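Local coordinates for benzoylformate Decarboxylase (Polynucleobacter necessarius, PDB 4K9Q), which binds thiamine diphosphate and magnesium and probably decarboxylates benzoylformate, at residues Cys81-Tyr86 with Lys120-Trp125. Residues are numbered along the deposited sequence; the frame is centred on the assembly and turned at random.
Sequences CLLTAY and KPWVKW
The indole of Trp-122 is clasped by two aliphatic groups, Leu-83 on one face and Pro-121 on the other. Leu-83 CG makes a CH-pi contact, 3.5 Å from the centroid of the six-membered ring and 9° off its normal; Leu-83 CD1 lies 3.6 Å from Trp-122 CZ2. Pro-121, which follows a cis peptide bond, lays CG over the opposite face nearer the rim. Trp-122 in turn presents its CE3 edge to the face of Tyr-86 in an offset edge-to-face pair, planes at 79°. A chi1 of -174°, CG anti to the backbone N, lays the Tyr-86 ring along the Trp-122 to Lys-124 backbone, and a water lies 3.0 Å from Tyr-86 OH and donates to Pro-121 O (2.6 Å). Trp-122 O, buried without a polar partner, lies 3.3 Å from Tyr-86 CD2. Replacing Trp-122 by an alanine would probably open a gap between Leu-83 and Pro-121 and leave the Tyr-86 ring without its aromatic partner. One residue before Leu-83, Leu-82 CD2 meets Val-123 CG1 at 3.9 Å. The Leu-83 side chain is about 9 Å from a bound thiamine diphosphate. In this N-terminal cofactor-binding domain, helix 79-88 thus packs between helix 47-61 and the loop entering strand 126-127, outermost in the chain's parallel sheet.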
ATOM      1  N   CYS A  81     -10.856   5.169 -15.509  1.00  9.90           N
ATOM      2  CA  CYS A  81     -10.167   5.884 -16.567  1.00  9.04           C
ATOM      3  C   CYS A  81      -8.705   6.193 -16.214  1.00 10.35           C
ATOM      4  O   CYS A  81      -7.877   6.324 -17.100  1.00 11.27           O
ATOM      5  CB  CYS A  81     -10.951   7.124 -16.991  1.00 10.52           C
ATOM      6  SG  CYS A  81     -12.360   6.642 -18.030  1.00 13.60           S
ATOM      7  N   LEU A  82      -8.382   6.273 -14.930  1.00 10.33           N
ATOM      8  CA  LEU A  82      -6.992   6.477 -14.543  1.00  9.84           C
ATOM      9  C   LEU A  82      -6.172   5.208 -14.840  1.00 10.17           C
ATOM     10  O   LEU A  82      -5.076   5.283 -15.377  1.00  8.88           O
ATOM     11  CB  LEU A  82      -6.898   6.880 -13.073  1.00 10.04           C
ATOM     12  CG  LEU A  82      -5.477   7.130 -12.562  1.00 11.89           C
ATOM     13  CD1 LEU A  82      -4.746   8.110 -13.463  1.00 10.87           C
ATOM     14  CD2 LEU A  82      -5.541   7.663 -11.132  1.00 13.97           C
ATOM     15  N   LEU A  83      -6.722   4.038 -14.508  1.00  9.90           N
ATOM     16  CA  LEU A  83      -6.108   2.776 -14.906  1.00 11.81           C
ATOM     17  C   LEU A  83      -5.816   2.824 -16.406  1.00 10.74           C
ATOM     18  O   LEU A  83      -4.722   2.489 -16.860  1.00 10.21           O
ATOM     19  CB  LEU A  83      -7.041   1.605 -14.557  1.00 10.09           C
ATOM     20  CG  LEU A  83      -6.645   0.150 -14.837  1.00 12.10           C
ATOM     21  CD1 LEU A  83      -7.526  -0.804 -14.037  1.00 12.22           C
ATOM     22  CD2 LEU A  83      -6.753  -0.176 -16.321  1.00 14.00           C
ATOM     23  N   THR A  84      -6.791   3.273 -17.189  1.00  8.70           N
ATOM     24  CA  THR A  84      -6.618   3.298 -18.633  1.00  8.96           C
ATOM     25  C   THR A  84      -5.536   4.300 -19.069  1.00  9.95           C
ATOM     26  O   THR A  84      -4.713   3.996 -19.938  1.00  9.33           O
ATOM     27  CB  THR A  84      -7.954   3.566 -19.325  1.00 10.15           C
ATOM     28  OG1 THR A  84      -8.860   2.499 -19.002  1.00 10.62           O
ATOM     29  CG2 THR A  84      -7.774   3.671 -20.843  1.00 11.50           C
ATOM     30  N   ALA A  85      -5.516   5.480 -18.453  1.00  8.22           N
ATOM     31  CA  ALA A  85      -4.455   6.456 -18.751  1.00  9.73           C
ATOM     32  C   ALA A  85      -3.069   5.866 -18.458  1.00  9.88           C
ATOM     33  O   ALA A  85      -2.113   6.083 -19.203  1.00  9.28           O
ATOM     34  CB  ALA A  85      -4.665   7.733 -17.953  1.00  9.63           C
ATOM     35  N   TYR A  86      -2.962   5.117 -17.365  1.00  9.70           N
ATOM     36  CA  TYR A  86      -1.708   4.477 -16.999  1.00  9.79           C
ATOM     37  C   TYR A  86      -1.282   3.484 -18.085  1.00  9.89           C
ATOM     38  O   TYR A  86      -0.130   3.487 -18.516  1.00 11.07           O
ATOM     39  CB  TYR A  86      -1.862   3.760 -15.649  1.00  8.68           C
ATOM     40  CG  TYR A  86      -0.587   3.185 -15.099  1.00 10.24           C
ATOM     41  CD1 TYR A  86      -0.199   1.884 -15.415  1.00 11.46           C
ATOM     42  CD2 TYR A  86       0.229   3.940 -14.246  1.00  9.90           C
ATOM     43  CE1 TYR A  86       0.979   1.339 -14.896  1.00 13.22           C
ATOM     44  CE2 TYR A  86       1.407   3.405 -13.731  1.00 12.69           C
ATOM     45  CZ  TYR A  86       1.769   2.112 -14.058  1.00 14.71           C
ATOM     46  OH  TYR A  86       2.928   1.580 -13.545  1.00 13.69           O
ATOM     47  N   LYS A 120      -3.065   4.137  -6.198  1.00 10.42           N
ATOM     48  CA  LYS A 120      -2.226   2.953  -6.400  1.00 10.80           C
ATOM     49  C   LYS A 120      -3.116   1.755  -6.773  1.00  9.64           C
ATOM     50  O   LYS A 120      -4.195   1.573  -6.196  1.00 13.86           O
ATOM     51  CB  LYS A 120      -1.427   2.638  -5.128  1.00 11.80           C
ATOM     52  CG  LYS A 120      -0.388   3.703  -4.741  1.00 14.47           C
ATOM     53  CD  LYS A 120       0.332   3.289  -3.456  1.00 19.50           C
ATOM     54  CE  LYS A 120       1.357   4.328  -3.012  1.00 20.68           C
ATOM     55  NZ  LYS A 120       2.619   4.231  -3.798  1.00 25.86           N
ATOM     56  N   PRO A 121      -2.653   0.901  -7.698  1.00  9.89           N
ATOM     57  CA  PRO A 121      -1.322   0.872  -8.318  1.00 11.70           C
ATOM     58  C   PRO A 121      -1.278   1.553  -9.684  1.00 13.33           C
ATOM     59  O   PRO A 121      -0.503   1.125 -10.541  1.00 15.39           O
ATOM     60  CB  PRO A 121      -1.100  -0.629  -8.519  1.00 15.14           C
ATOM     61  CG  PRO A 121      -2.486  -1.128  -8.866  1.00 14.13           C
ATOM     62  CD  PRO A 121      -3.431  -0.312  -8.015  1.00 12.97           C
ATOM     63  N   TRP A 122      -2.086   2.584  -9.895  1.00 11.11           N
ATOM     64  CA  TRP A 122      -2.262   3.117 -11.244  1.00 12.26           C
ATOM     65  C   TRP A 122      -1.701   4.515 -11.493  1.00  9.33           C
ATOM     66  O   TRP A 122      -2.186   5.239 -12.360  1.00 10.40           O
ATOM     67  CB  TRP A 122      -3.732   3.031 -11.643  1.00 13.44           C
ATOM     68  CG  TRP A 122      -4.217   1.609 -11.607  1.00 10.15           C
ATOM     69  CD1 TRP A 122      -5.089   1.056 -10.713  1.00 10.30           C
ATOM     70  CD2 TRP A 122      -3.823   0.555 -12.491  1.00 11.02           C
ATOM     71  NE1 TRP A 122      -5.278  -0.276 -11.002  1.00 11.11           N
ATOM     72  CE2 TRP A 122      -4.507  -0.609 -12.085  1.00 11.47           C
ATOM     73  CE3 TRP A 122      -2.955   0.485 -13.586  1.00 11.27           C
ATOM     74  CZ2 TRP A 122      -4.367  -1.832 -12.751  1.00 10.48           C
ATOM     75  CZ3 TRP A 122      -2.807  -0.729 -14.242  1.00 14.66           C
ATOM     76  CH2 TRP A 122      -3.515  -1.868 -13.824  1.00 11.06           C
ATOM     77  N   VAL A 123      -0.654   4.868 -10.752  1.00  9.79           N
ATOM     78  CA  VAL A 123       0.101   6.092 -11.014  1.00  9.53           C
ATOM     79  C   VAL A 123       1.600   5.828 -10.857  1.00  8.12           C
ATOM     80  O   VAL A 123       2.015   4.911 -10.146  1.00 13.21           O
ATOM     81  CB  VAL A 123      -0.325   7.263 -10.097  1.00  8.95           C
ATOM     82  CG1 VAL A 123      -1.720   7.743 -10.471  1.00 11.23           C
ATOM     83  CG2 VAL A 123      -0.278   6.862  -8.626  1.00 11.58           C
ATOM     84  N   LYS A 124       2.412   6.636 -11.528  1.00  9.83           N
ATOM     85  CA  LYS A 124       3.865   6.511 -11.403  1.00 10.02           C
ATOM     86  C   LYS A 124       4.368   7.074 -10.071  1.00 10.70           C
ATOM     87  O   LYS A 124       5.447   6.699  -9.585  1.00 11.99           O
ATOM     88  CB  LYS A 124       4.560   7.220 -12.565  1.00 10.84           C
ATOM     89  CG  LYS A 124       4.291   6.581 -13.924  1.00  9.72           C
ATOM     90  CD  LYS A 124       5.063   7.293 -15.019  1.00  9.86           C
ATOM     91  CE  LYS A 124       6.577   7.149 -14.833  1.00 11.90           C
ATOM     92  NZ  LYS A 124       7.310   7.713 -15.997  1.00 11.12           N
ATOM     93  N   TRP A 125       3.570   7.960  -9.485  1.00 11.36           N
ATOM     94  CA  TRP A 125       3.933   8.675  -8.273  1.00 11.81           C
ATOM     95  C   TRP A 125       2.664   9.282  -7.698  1.00 11.03           C
ATOM     96  O   TRP A 125       1.800   9.752  -8.443  1.00 10.78           O
ATOM     97  CB  TRP A 125       4.940   9.783  -8.589  1.00 10.51           C
ATOM     98  CG  TRP A 125       5.461  10.546  -7.376  1.00 12.83           C
ATOM     99  CD1 TRP A 125       6.030  10.022  -6.250  1.00 12.74           C
ATOM    100  CD2 TRP A 125       5.485  11.972  -7.211  1.00 10.54           C
ATOM    101  NE1 TRP A 125       6.390  11.036  -5.384  1.00 12.00           N
ATOM    102  CE2 TRP A 125       6.072  12.240  -5.953  1.00 11.58           C
ATOM    103  CE3 TRP A 125       5.055  13.045  -7.999  1.00 11.74           C
ATOM    104  CZ2 TRP A 125       6.235  13.538  -5.462  1.00 12.45           C
ATOM    105  CZ3 TRP A 125       5.226  14.332  -7.517  1.00 13.83           C
ATOM    106  CH2 TRP A 125       5.814  14.568  -6.260  1.00 12.03           C
TER
HETATM  107  O   HOH W   1       2.108   0.852 -10.767  1.00 23.71           O